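Long-range contacts in filamentous hemagglutinin (Bordetella pertussis, PDB 1RWR), which acts as a secreted adhesin whose N-terminal secretion domain, a beta-helix, probably directs export through the two-partner secretion pathway: residues Phe48-Leu52 against Arg71-Ile76; Gln8-Leu12 against His33-Gln37; Ala221-Met225 against Gln243-Leu247; Ile261-Thr267 against Val281-Ala287; Ala119-Thr125 against Leu157-Val163. All blocks are in the same frame, centred on the assembly; numbering follows the deposited sequence.

Interaction 1 (Phe48-Leu52 against Arg71-Ile76)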
# COMPACT_ATOMS: atom_id res chain seq x y z
N PHE A 48 -15.17 -6.75 -1.62
CA PHE A 48 -15.16 -6.45 -3.03
C PHE A 48 -15.75 -7.64 -3.78
O PHE A 48 -15.26 -8.75 -3.65
CB PHE A 48 -13.73 -6.20 -3.54
CG PHE A 48 -13.13 -4.96 -3.02
CD1 PHE A 48 -13.37 -3.75 -3.64
CD2 PHE A 48 -12.32 -5.00 -1.89
CE1 PHE A 48 -12.78 -2.57 -3.13
CE2 PHE A 48 -11.77 -3.87 -1.39
CZ PHE A 48 -11.99 -2.65 -2.00
N ASN A 49 -16.80 -7.40 -4.55
CA ASN A 49 -17.53 -8.52 -5.16
C ASN A 49 -16.96 -8.85 -6.52
O ASN A 49 -17.32 -8.25 -7.51
CB ASN A 49 -19.04 -8.23 -5.24
CG ASN A 49 -19.86 -9.46 -5.65
OD1 ASN A 49 -19.30 -10.49 -6.06
ND2 ASN A 49 -21.18 -9.34 -5.57
N ASN A 50 -16.06 -9.83 -6.55
CA ASN A 50 -15.49 -10.32 -7.81
C ASN A 50 -16.06 -11.71 -8.16
O ASN A 50 -15.33 -12.59 -8.68
CB ASN A 50 -13.98 -10.40 -7.67
CG ASN A 50 -13.23 -10.32 -9.00
OD1 ASN A 50 -13.71 -9.80 -10.01
ND2 ASN A 50 -11.97 -10.78 -8.96
N GLY A 51 -17.34 -11.88 -7.85
CA GLY A 51 -18.02 -13.15 -7.97
C GLY A 51 -18.96 -13.21 -9.16
O GLY A 51 -19.69 -12.29 -9.42
N LEU A 52 -18.87 -14.30 -9.92
CA LEU A 52 -19.85 -14.62 -10.97
C LEU A 52 -20.98 -15.50 -10.49
O LEU A 52 -21.96 -15.70 -11.22
CB LEU A 52 -19.12 -15.29 -12.14
CG LEU A 52 -18.05 -14.48 -12.85
CD1 LEU A 52 -17.42 -15.31 -13.98
CD2 LEU A 52 -18.54 -13.16 -13.41
N ARG A 71 -16.81 -10.73 -16.75
CA ARG A 71 -15.63 -11.51 -16.40
C ARG A 71 -15.12 -10.97 -15.06
O ARG A 71 -15.46 -9.89 -14.63
CB ARG A 71 -14.51 -11.40 -17.43
CG ARG A 71 -14.01 -9.99 -17.69
CD ARG A 71 -13.28 -9.88 -19.10
NE ARG A 71 -13.31 -8.61 -19.85
CZ ARG A 71 -14.18 -7.59 -19.76
NH1 ARG A 71 -15.20 -7.58 -18.90
NH2 ARG A 71 -14.03 -6.54 -20.58
N GLN A 72 -14.26 -11.76 -14.43
CA GLN A 72 -13.67 -11.39 -13.17
C GLN A 72 -12.43 -10.53 -13.37
O GLN A 72 -11.69 -10.71 -14.33
CB GLN A 72 -13.37 -12.64 -12.34
CG GLN A 72 -14.62 -13.42 -11.98
CD GLN A 72 -14.33 -14.75 -11.36
OE1 GLN A 72 -13.58 -15.54 -11.96
NE2 GLN A 72 -14.91 -15.02 -10.17
N ALA A 73 -12.21 -9.62 -12.43
CA ALA A 73 -11.03 -8.79 -12.42
C ALA A 73 -9.77 -9.53 -11.95
O ALA A 73 -9.81 -10.32 -11.04
CB ALA A 73 -11.28 -7.57 -11.48
N SER A 74 -8.64 -9.16 -12.53
CA SER A 74 -7.33 -9.48 -11.94
C SER A 74 -6.74 -8.37 -11.05
O SER A 74 -5.90 -8.66 -10.22
CB SER A 74 -6.34 -9.94 -13.01
OG SER A 74 -6.27 -9.00 -14.03
N ALA A 75 -7.24 -7.14 -11.17
CA ALA A 75 -6.80 -6.00 -10.36
C ALA A 75 -8.04 -5.13 -10.14
O ALA A 75 -8.77 -4.87 -11.07
CB ALA A 75 -5.72 -5.19 -11.05
N ILE A 76 -8.25 -4.72 -8.90
CA ILE A 76 -9.37 -3.88 -8.54
C ILE A 76 -8.76 -2.59 -7.99
O ILE A 76 -8.05 -2.59 -7.00
CB ILE A 76 -10.22 -4.59 -7.45
CG1 ILE A 76 -10.88 -5.89 -7.99
CG2 ILE A 76 -11.33 -3.66 -6.94
CD1 ILE A 76 -11.41 -6.84 -6.93
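Asn50 ND2 is gripped from two directions: it gives one hydrogen bond across the contact to Ala73 O (3.0 Å, N-H...O 164°) and a second to Lys97 O. On the other arm of the same amide, Asn50 OD1 takes the backbone N of Ala73 at 2.9 Å on an in-plane lone pair. The side chain thus pairs with both polar backbone atoms of one residue, much as a neighbouring peptide would, and this pair of hydrogen bonds fixes the rotation of the amide. With CG anti to the backbone N (chi1 -156°), the buried group reaches straight across to the 71-76 segment. Gln72 returns the favour, its NE2 bonding Asn50 O at 2.9 Å with a bent N-H (139°). The chain leaves the strand here through an Asx turn, Asn49 OD1 accepting from Gly51 N. Beyond it, toward the surface, Leu52 CG lies 3.7 Å from Gln72 CG. At the inner end, Phe48 CD1 meets the branch methyl CG2 of Ile76 at 3.9 Å. Both of these side chains also touch Leu101 on strand 99-104, while strand 45-50 itself runs between strands 20-22 and 91-96, and strand 75-80 lies between 31-36 and 99-104.

Interaction 2 (Gln8-Leu12 against His33-Gln37)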
# COMPACT_ATOMS: atom_id res chain seq x y z
N GLN A 8 -20.46 2.95 -12.89
CA GLN A 8 -21.16 1.65 -12.82
C GLN A 8 -21.00 0.98 -11.45
O GLN A 8 -21.78 0.08 -11.08
CB GLN A 8 -20.69 0.71 -13.95
CG GLN A 8 -21.40 -0.62 -13.98
CD GLN A 8 -20.88 -1.67 -15.01
OE1 GLN A 8 -21.71 -2.28 -15.74
NE2 GLN A 8 -19.57 -1.96 -15.00
N THR A 9 -19.98 1.41 -10.69
CA THR A 9 -19.75 0.86 -9.35
C THR A 9 -20.97 1.07 -8.44
O THR A 9 -21.52 2.17 -8.37
CB THR A 9 -18.49 1.50 -8.73
OG1 THR A 9 -17.40 1.36 -9.62
CG2 THR A 9 -18.07 0.76 -7.46
N GLN A 10 -21.41 0.01 -7.77
CA GLN A 10 -22.44 0.12 -6.76
C GLN A 10 -21.95 -0.39 -5.43
O GLN A 10 -21.03 -1.22 -5.37
CB GLN A 10 -23.71 -0.63 -7.18
CG GLN A 10 -24.28 -0.19 -8.54
CD GLN A 10 -24.93 1.23 -8.58
OE1 GLN A 10 -25.43 1.74 -7.58
NE2 GLN A 10 -24.96 1.83 -9.78
N VAL A 11 -22.53 0.14 -4.35
CA VAL A 11 -22.21 -0.33 -3.00
C VAL A 11 -23.51 -0.74 -2.32
O VAL A 11 -24.44 0.07 -2.22
CB VAL A 11 -21.50 0.76 -2.13
CG1 VAL A 11 -21.30 0.26 -0.73
CG2 VAL A 11 -20.17 1.14 -2.72
N LEU A 12 -23.57 -2.00 -1.89
CA LEU A 12 -24.67 -2.50 -1.11
C LEU A 12 -24.29 -2.34 0.35
O LEU A 12 -23.35 -2.97 0.86
CB LEU A 12 -24.96 -3.96 -1.47
CG LEU A 12 -25.23 -4.20 -2.95
CD1 LEU A 12 -25.41 -5.72 -3.21
CD2 LEU A 12 -26.47 -3.43 -3.37
N HIS A 33 -11.76 -0.54 -12.78
CA HIS A 33 -11.47 0.83 -12.37
C HIS A 33 -12.73 1.42 -11.75
O HIS A 33 -13.73 1.66 -12.42
CB HIS A 33 -10.98 1.64 -13.58
CG HIS A 33 -10.42 2.98 -13.22
ND1 HIS A 33 -9.69 3.74 -14.11
CD2 HIS A 33 -10.51 3.70 -12.08
CE1 HIS A 33 -9.33 4.86 -13.51
NE2 HIS A 33 -9.82 4.87 -12.28
N ASN A 34 -12.69 1.60 -10.43
CA ASN A 34 -13.83 2.05 -9.67
C ASN A 34 -13.55 3.44 -9.12
O ASN A 34 -12.58 3.62 -8.38
CB ASN A 34 -14.07 1.10 -8.53
CG ASN A 34 -14.37 -0.29 -9.01
OD1 ASN A 34 -15.53 -0.55 -9.38
ND2 ASN A 34 -13.32 -1.15 -9.17
N LYS A 35 -14.34 4.41 -9.52
CA LYS A 35 -14.21 5.78 -9.02
C LYS A 35 -15.20 5.98 -7.92
O LYS A 35 -16.33 5.49 -7.99
CB LYS A 35 -14.39 6.82 -10.13
CG LYS A 35 -13.20 6.87 -11.10
CD LYS A 35 -13.50 7.75 -12.28
CE LYS A 35 -12.35 7.78 -13.26
NZ LYS A 35 -11.32 8.80 -12.85
N PHE A 36 -14.77 6.70 -6.89
CA PHE A 36 -15.57 7.03 -5.73
C PHE A 36 -15.43 8.49 -5.40
O PHE A 36 -14.33 9.05 -5.44
CB PHE A 36 -15.04 6.28 -4.51
CG PHE A 36 -15.26 4.81 -4.54
CD1 PHE A 36 -16.37 4.26 -3.94
CD2 PHE A 36 -14.36 3.96 -5.20
CE1 PHE A 36 -16.59 2.88 -3.96
CE2 PHE A 36 -14.58 2.59 -5.19
CZ PHE A 36 -15.69 2.06 -4.58
N GLN A 37 -16.55 9.11 -5.04
CA GLN A 37 -16.53 10.44 -4.43
C GLN A 37 -15.88 10.39 -3.03
O GLN A 37 -15.10 11.29 -2.68
CB GLN A 37 -17.96 10.96 -4.32
CG GLN A 37 -18.06 12.44 -4.08
CD GLN A 37 -18.44 12.77 -2.66
OE1 GLN A 37 -19.37 12.17 -2.09
NE2 GLN A 37 -17.72 13.72 -2.07
O HOH W 1 -16.67 3.76 -11.04
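Thr9 packs against Asn34 and Phe36 near the N-terminal end of the beta-helix, where strand 31-36 is an edge strand of a long parallel sheet and strand 10-12 pairs antiparallel with strand 20-22. The contact is small, 165 Å² in all, and its tight part is polar. Thr9 OG1 donates to Asn34 OD1 at 2.7 Å, arriving in the carbonyl plane on a lone pair, and the two side chains cross at about a right angle. Asn34 OD1 has a second donor in the backbone N of Ala24, while Asn34 ND2 is held by Ser32 and Leu77, so the buried amide is fixed at both ends. Apolar contact is looser. Thr9 CG2, set anti to the backbone N, comes within 4.0 Å of Phe36 CZ, and Val11 CG2 sits at the ring edge, 4.2 Å from Phe36 CE1; Pro5 and Val21 also pack on this ring. On the wetter side, next to the exposed Lys35, no direct bond joins the backbones. A water fills in there: it donates to Thr9 OG1 at 2.9 Å and accepts from Lys35 N at 2.9 Å.

Interaction 3 (Ala221-Met225 against Gln243-Leu247); sequences AAGAM and QLGSL
Gln243 starts out extended (chi1 175°) and then bends at chi2 (45°), which curls its amide back beneath the turn it belongs to and toward Gly223. OE1 takes the backbone N of Gly245 at 2.9 Å, the donor standing well above the carbonyl plane, so this bond does not use an in-plane lone pair. NE2 is modelled 2.8 Å from Gly223 O as a hydrogen bond across the contact, though the position of NE2 is less sure because it crowds the end of Met225. If NE2 is rightly placed, this buried side chain links its own turn to the one before it. Above the amide the two backbones press together: Gly245, with no side chain, brings its CA to 4.0 Å from the CA of Ala224. From there the chains fall into parallel pairing. Met225 N bonds Ser246 O at 2.9 Å and 162°, and the same oxygen receives a CA-H...O contact from Ala224. Met225 and Leu247 then send their side chains the same way, side by side, with Met225 CB 3.8 Å from Leu247 CD2; the placing of the Met225 methyl CE is doubtful. Leu169, Ile230 and Leu232 also pack against Met225. At the outer margin, water takes the place of a direct link, donating to Ala221 O at 2.7 Å and accepting from Ser246 N at 3.0 Å. Stacked turns between short strands, one from each of two successive coils, with like residues aligned in the interior, are characteristic of a parallel beta-helix.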
# COMPACT_ATOMS: atom_id res chain seq x y z
N ALA A 221 9.39 4.28 16.66
CA ALA A 221 9.64 2.96 17.23
C ALA A 221 8.47 2.02 17.02
O ALA A 221 8.68 0.83 16.90
CB ALA A 221 9.96 3.08 18.72
N ALA A 222 7.25 2.56 16.96
CA ALA A 222 6.05 1.75 16.76
C ALA A 222 5.95 1.18 15.32
O ALA A 222 5.21 0.23 15.09
CB ALA A 222 4.80 2.53 17.08
N GLY A 223 6.68 1.78 14.39
CA GLY A 223 6.60 1.42 12.97
C GLY A 223 7.53 0.27 12.59
O GLY A 223 8.10 0.29 11.50
N ALA A 224 7.65 -0.74 13.44
CA ALA A 224 8.47 -1.91 13.13
C ALA A 224 7.91 -2.64 11.91
O ALA A 224 6.70 -2.65 11.70
CB ALA A 224 8.52 -2.86 14.31
N MET A 225 8.79 -3.22 11.10
CA MET A 225 8.38 -3.94 9.90
C MET A 225 9.02 -5.31 9.82
O MET A 225 10.20 -5.48 10.17
CB MET A 225 8.75 -3.15 8.66
CG MET A 225 8.21 -1.75 8.64
SD MET A 225 8.69 -0.87 7.10
CE MET A 225 9.89 -0.11 7.52
N GLN A 243 13.64 5.83 9.93
CA GLN A 243 12.87 4.66 10.31
C GLN A 243 13.50 4.09 11.56
O GLN A 243 14.47 3.32 11.48
CB GLN A 243 12.86 3.63 9.18
CG GLN A 243 12.18 2.24 9.47
CD GLN A 243 10.79 2.24 10.19
OE1 GLN A 243 10.61 2.88 11.22
NE2 GLN A 243 9.86 1.45 9.69
N LEU A 244 12.94 4.50 12.71
CA LEU A 244 13.42 4.05 14.01
C LEU A 244 12.79 2.74 14.45
O LEU A 244 13.31 2.09 15.38
CB LEU A 244 13.15 5.12 15.05
CG LEU A 244 13.64 6.53 14.75
CD1 LEU A 244 13.34 7.44 15.92
CD2 LEU A 244 15.10 6.50 14.44
N GLY A 245 11.68 2.35 13.82
CA GLY A 245 11.07 1.03 13.98
C GLY A 245 12.00 -0.08 13.49
O GLY A 245 12.60 0.07 12.44
N SER A 246 12.15 -1.16 14.25
CA SER A 246 13.06 -2.25 13.90
C SER A 246 12.62 -2.86 12.58
O SER A 246 11.44 -3.00 12.35
CB SER A 246 13.00 -3.34 14.96
OG SER A 246 13.60 -2.80 16.13
N LEU A 247 13.59 -3.21 11.73
CA LEU A 247 13.32 -3.85 10.46
C LEU A 247 13.84 -5.27 10.56
O LEU A 247 15.00 -5.48 10.97
CB LEU A 247 14.05 -3.10 9.36
CG LEU A 247 13.66 -1.64 9.22
CD1 LEU A 247 14.42 -1.04 8.04
CD2 LEU A 247 12.18 -1.45 8.96
O HOH W 2 10.80 -0.92 16.92

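Interaction 4 (Ile261-Thr267 against Val281-Ala287)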
# COMPACT_ATOMS: atom_id res chain seq x y z
N ILE A 261 19.55 9.04 5.38
CA ILE A 261 18.93 7.84 5.93
C ILE A 261 19.34 7.73 7.38
O ILE A 261 20.53 7.85 7.69
CB ILE A 261 19.39 6.57 5.19
CG1 ILE A 261 19.02 6.59 3.70
CG2 ILE A 261 18.86 5.33 5.90
CD1 ILE A 261 19.74 5.50 2.85
N ALA A 262 18.37 7.47 8.25
CA ALA A 262 18.61 7.25 9.66
C ALA A 262 17.77 6.05 10.10
O ALA A 262 16.54 6.14 10.17
CB ALA A 262 18.22 8.44 10.42
N LEU A 263 18.41 4.92 10.36
CA LEU A 263 17.69 3.73 10.81
C LEU A 263 18.03 3.44 12.25
O LEU A 263 19.08 3.88 12.76
CB LEU A 263 18.07 2.45 10.01
CG LEU A 263 17.84 2.48 8.50
CD1 LEU A 263 18.14 1.10 7.94
CD2 LEU A 263 16.42 2.94 8.11
N GLY A 264 17.16 2.66 12.86
CA GLY A 264 17.45 1.98 14.12
C GLY A 264 18.08 0.62 13.86
O GLY A 264 19.10 0.52 13.19
N ASP A 265 17.51 -0.42 14.45
CA ASP A 265 17.99 -1.79 14.26
C ASP A 265 17.45 -2.35 12.94
O ASP A 265 16.28 -2.16 12.61
CB ASP A 265 17.52 -2.68 15.41
CG ASP A 265 18.10 -2.27 16.72
OD1 ASP A 265 19.12 -1.56 16.74
OD2 ASP A 265 17.59 -2.61 17.79
N ALA A 266 18.29 -3.06 12.20
CA ALA A 266 17.81 -3.76 10.99
C ALA A 266 18.57 -5.06 10.87
O ALA A 266 19.81 -5.07 11.02
CB ALA A 266 18.03 -2.91 9.73
N THR A 267 17.85 -6.13 10.55
CA THR A 267 18.42 -7.47 10.48
C THR A 267 17.88 -8.21 9.29
O THR A 267 16.69 -8.24 9.09
CB THR A 267 18.02 -8.23 11.74
OG1 THR A 267 18.41 -7.49 12.90
CG2 THR A 267 18.72 -9.59 11.83
N VAL A 281 24.06 8.85 5.96
CA VAL A 281 23.37 7.57 6.16
C VAL A 281 23.88 6.98 7.44
O VAL A 281 25.10 6.83 7.60
CB VAL A 281 23.64 6.61 4.99
CG1 VAL A 281 23.13 5.19 5.32
CG2 VAL A 281 22.99 7.14 3.75
N SER A 282 22.97 6.67 8.37
CA SER A 282 23.33 6.07 9.65
C SER A 282 22.36 4.98 10.06
O SER A 282 21.20 4.99 9.68
CB SER A 282 23.34 7.09 10.76
OG SER A 282 22.05 7.60 11.03
N ALA A 283 22.86 4.03 10.86
CA ALA A 283 22.03 2.95 11.35
C ALA A 283 22.55 2.55 12.73
O ALA A 283 23.75 2.61 13.00
CB ALA A 283 22.04 1.81 10.44
N GLY A 284 21.59 2.18 13.57
CA GLY A 284 21.81 1.73 14.94
C GLY A 284 22.60 0.45 15.12
O GLY A 284 23.77 0.53 15.54
N LYS A 285 21.94 -0.72 15.02
CA LYS A 285 22.62 -2.03 14.97
C LYS A 285 22.15 -2.73 13.70
O LYS A 285 20.95 -2.96 13.54
CB LYS A 285 22.31 -2.94 16.18
CG LYS A 285 22.81 -2.42 17.56
CD LYS A 285 22.84 -3.50 18.66
CE LYS A 285 21.45 -4.07 18.97
NZ LYS A 285 21.37 -4.97 20.18
N LEU A 286 23.08 -3.10 12.84
CA LEU A 286 22.76 -3.88 11.65
C LEU A 286 23.30 -5.31 11.80
O LEU A 286 24.39 -5.53 12.34
CB LEU A 286 23.37 -3.24 10.41
CG LEU A 286 23.00 -1.78 10.16
CD1 LEU A 286 23.73 -1.25 8.96
CD2 LEU A 286 21.48 -1.65 9.94
N ALA A 287 22.55 -6.29 11.30
CA ALA A 287 23.05 -7.66 11.29
C ALA A 287 22.52 -8.39 10.10
O ALA A 287 21.42 -8.11 9.65
CB ALA A 287 22.69 -8.38 12.54
O HOH W 3 21.39 10.12 9.32
O HOH W 4 20.82 6.04 12.73
O HOH W 5 20.27 -5.64 14.17
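The carboxylate of Asp265, the one flat side-chain group in this contact, lies beside Lys285 with both side chains pointing the same way. Its OD1 is 3.5 Å from Lys285 CB, against the start of the aliphatic chain, with a weak, long bond from Lys285 N. The charged ends stay apart, Asp265 OD2 being 5.1 Å from Lys285 NZ, so any attraction between them is probably modest. Among the flat peptide groups, the carbonyl of Leu263 is approached obliquely: Gly284 N, 3.1 Å from Leu263 O, sits 50° out of the carbonyl plane. That bent link marks the corner at Gly284, where segment 281-287 changes direction. On each side of it the coils of the right-handed beta-helix stack in parallel register, with Leu263 N on Ser282 O at 2.9 Å before the corner and Ala266 N on Lys285 O at 3.0 Å after it. Apolar residues align on the inner side: Ile261 CD1 touches Val281 CG2 at 3.7 Å, and Ala266 CB touches Leu286 CD2 at the same distance. The opposite side, carrying Ser282 and Thr267, is wet. Ser282 OG stands between the backbone N and the carbonyl carbon (chi1 67°) and shares a water with Leu263 O.

Interaction 5 (Ala119-Thr125 against Leu157-Val163)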
# COMPACT_ATOMS: atom_id res chain seq x y z
N ALA A 119 -6.95 -11.25 -1.39
CA ALA A 119 -6.27 -10.28 -2.22
C ALA A 119 -4.88 -10.84 -2.55
O ALA A 119 -4.17 -11.34 -1.68
CB ALA A 119 -6.12 -8.95 -1.47
N SER A 120 -4.51 -10.78 -3.82
CA SER A 120 -3.20 -11.25 -4.24
C SER A 120 -2.09 -10.40 -3.68
O SER A 120 -1.04 -10.90 -3.31
CB SER A 120 -3.12 -11.18 -5.77
OG SER A 120 -4.30 -11.66 -6.32
N ASN A 121 -2.31 -9.09 -3.74
CA ASN A 121 -1.34 -8.04 -3.37
C ASN A 121 -2.15 -6.80 -3.02
O ASN A 121 -3.32 -6.68 -3.42
CB ASN A 121 -0.42 -7.69 -4.54
CG ASN A 121 0.41 -8.87 -5.01
OD1 ASN A 121 1.28 -9.33 -4.29
ND2 ASN A 121 0.10 -9.40 -6.22
N LEU A 122 -1.54 -5.87 -2.31
CA LEU A 122 -2.21 -4.62 -1.91
C LEU A 122 -1.30 -3.44 -2.08
O LEU A 122 -0.17 -3.45 -1.58
CB LEU A 122 -2.64 -4.67 -0.43
CG LEU A 122 -3.30 -3.44 0.19
CD1 LEU A 122 -4.61 -3.03 -0.51
CD2 LEU A 122 -3.64 -3.68 1.59
N THR A 123 -1.78 -2.41 -2.78
CA THR A 123 -1.10 -1.12 -2.92
C THR A 123 -1.98 -0.00 -2.38
O THR A 123 -3.17 0.10 -2.77
CB THR A 123 -0.86 -0.88 -4.39
OG1 THR A 123 -0.18 -2.01 -4.97
CG2 THR A 123 -0.04 0.38 -4.66
N LEU A 124 -1.41 0.82 -1.49
CA LEU A 124 -2.05 2.02 -0.97
C LEU A 124 -1.29 3.19 -1.51
O LEU A 124 -0.06 3.27 -1.34
CB LEU A 124 -2.01 2.03 0.55
CG LEU A 124 -2.67 0.83 1.21
CD1 LEU A 124 -2.63 1.03 2.75
CD2 LEU A 124 -4.11 0.64 0.68
N THR A 125 -1.97 4.10 -2.19
CA THR A 125 -1.27 5.16 -2.89
C THR A 125 -2.00 6.50 -2.83
O THR A 125 -3.23 6.55 -2.77
CB THR A 125 -0.94 4.72 -4.38
OG1 THR A 125 -0.09 5.69 -4.98
CG2 THR A 125 -2.19 4.68 -5.22
N LEU A 157 -0.55 -11.75 1.31
CA LEU A 157 -0.21 -10.92 0.15
C LEU A 157 1.16 -11.27 -0.39
O LEU A 157 2.10 -11.62 0.36
CB LEU A 157 -0.15 -9.44 0.55
CG LEU A 157 -1.41 -8.83 1.16
CD1 LEU A 157 -1.13 -7.43 1.71
CD2 LEU A 157 -2.54 -8.79 0.12
N GLY A 158 1.34 -11.13 -1.69
CA GLY A 158 2.67 -11.22 -2.22
C GLY A 158 3.51 -10.01 -1.83
O GLY A 158 4.67 -10.14 -1.40
N TYR A 159 2.94 -8.83 -2.00
CA TYR A 159 3.53 -7.58 -1.48
C TYR A 159 2.45 -6.66 -0.97
O TYR A 159 1.26 -6.74 -1.36
CB TYR A 159 4.35 -6.82 -2.53
CG TYR A 159 3.55 -6.44 -3.75
CD1 TYR A 159 2.76 -5.30 -3.76
CD2 TYR A 159 3.55 -7.23 -4.90
CE1 TYR A 159 1.98 -4.96 -4.85
CE2 TYR A 159 2.79 -6.88 -6.03
CZ TYR A 159 2.00 -5.75 -5.98
OH TYR A 159 1.21 -5.40 -7.05
N PHE A 160 2.90 -5.75 -0.10
CA PHE A 160 2.16 -4.63 0.40
C PHE A 160 3.01 -3.43 0.08
O PHE A 160 4.13 -3.29 0.61
CB PHE A 160 1.98 -4.73 1.92
CG PHE A 160 1.38 -3.50 2.56
CD1 PHE A 160 0.09 -3.12 2.24
CD2 PHE A 160 2.09 -2.75 3.50
CE1 PHE A 160 -0.49 -1.95 2.82
CE2 PHE A 160 1.55 -1.58 4.04
CZ PHE A 160 0.24 -1.21 3.73
N ASP A 161 2.49 -2.54 -0.77
CA ASP A 161 3.20 -1.36 -1.24
C ASP A 161 2.44 -0.14 -0.79
O ASP A 161 1.18 -0.08 -0.89
CB ASP A 161 3.27 -1.29 -2.76
CG ASP A 161 4.29 -2.21 -3.37
OD1 ASP A 161 5.00 -2.97 -2.63
OD2 ASP A 161 4.47 -2.21 -4.63
N VAL A 162 3.20 0.83 -0.29
CA VAL A 162 2.69 2.14 0.11
C VAL A 162 3.46 3.16 -0.73
O VAL A 162 4.69 3.25 -0.64
CB VAL A 162 2.93 2.44 1.57
CG1 VAL A 162 2.47 3.84 1.90
CG2 VAL A 162 2.22 1.45 2.47
N VAL A 163 2.73 3.90 -1.58
CA VAL A 163 3.34 4.77 -2.59
C VAL A 163 2.70 6.16 -2.50
O VAL A 163 1.54 6.34 -2.83
CB VAL A 163 3.14 4.15 -4.00
CG1 VAL A 163 3.89 4.97 -5.05
CG2 VAL A 163 3.63 2.69 -4.00
O HOH W 6 2.08 -1.74 -6.22
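Asn121 lies across the ring of Tyr159, and every atom of its side chain has work there. CB is over the ring face, 3.6 Å from the centroid and 18° off the normal, a CH-pi contact. CG follows at 3.3 Å from Tyr159 CE2, with the amide stacked almost flat on the ring (planes 8° apart). OD1 hangs over the same ring and accepts from the backbone N of Tyr159 at 2.9 Å, in the carbonyl plane on a lone pair. ND2 ends near Tyr159 CE2 and bonds Asp100 OD1 on the preceding coil. The ring can fold over like this because Tyr159 CG stands between its own backbone N and carbonyl carbon (chi1 59°). Strands 121-125 and 159-163 are neighbours in the long parallel sheet of the beta-helix, joined by a regular ladder of backbone bonds such as Leu124 N to Asp161 O (2.8 Å). On the interior side, Leu122 and Leu124 both meet the edge of Phe160: Leu122 CD2 is 3.8 Å from CE1 of that ring, while Leu124 CD1 is 3.7 Å from the same atom. On the other face of the sheet, where Thr123 and Asp161 are themselves buried, a water links Thr123 OG1 to Asp161 OD2. That carboxylate is further held by Tyr193 and by a salt bridge to Arg198, and Arg198 makes a cation-pi contact with Tyr159. At the far end Thr125 OG1 donates to Val163 O at 2.8 Å, with Thr125 and Val163 side by side.

In the fold
From the N terminus the contacts close in series, none nested in or crossing another. Interaction 2 closes the first loop, bringing strand 31-36 back to residues 8-12. Interaction 1 follows at once, joining the end of strand 45-50 to the start of strand 75-80, and touches interaction 2 where Ile76 packs on Asn34. Interaction 5, its centre about 4 Å from the centre of the chain, closes a longer excursion of 31 residues within the parallel sheet that strands 31-36 and 75-80 also belong to. Interactions 3 and 4 lie at the other end, on a different sheet: segment 243-247 pairs with segment 261-267, so four successive coils are stacked there.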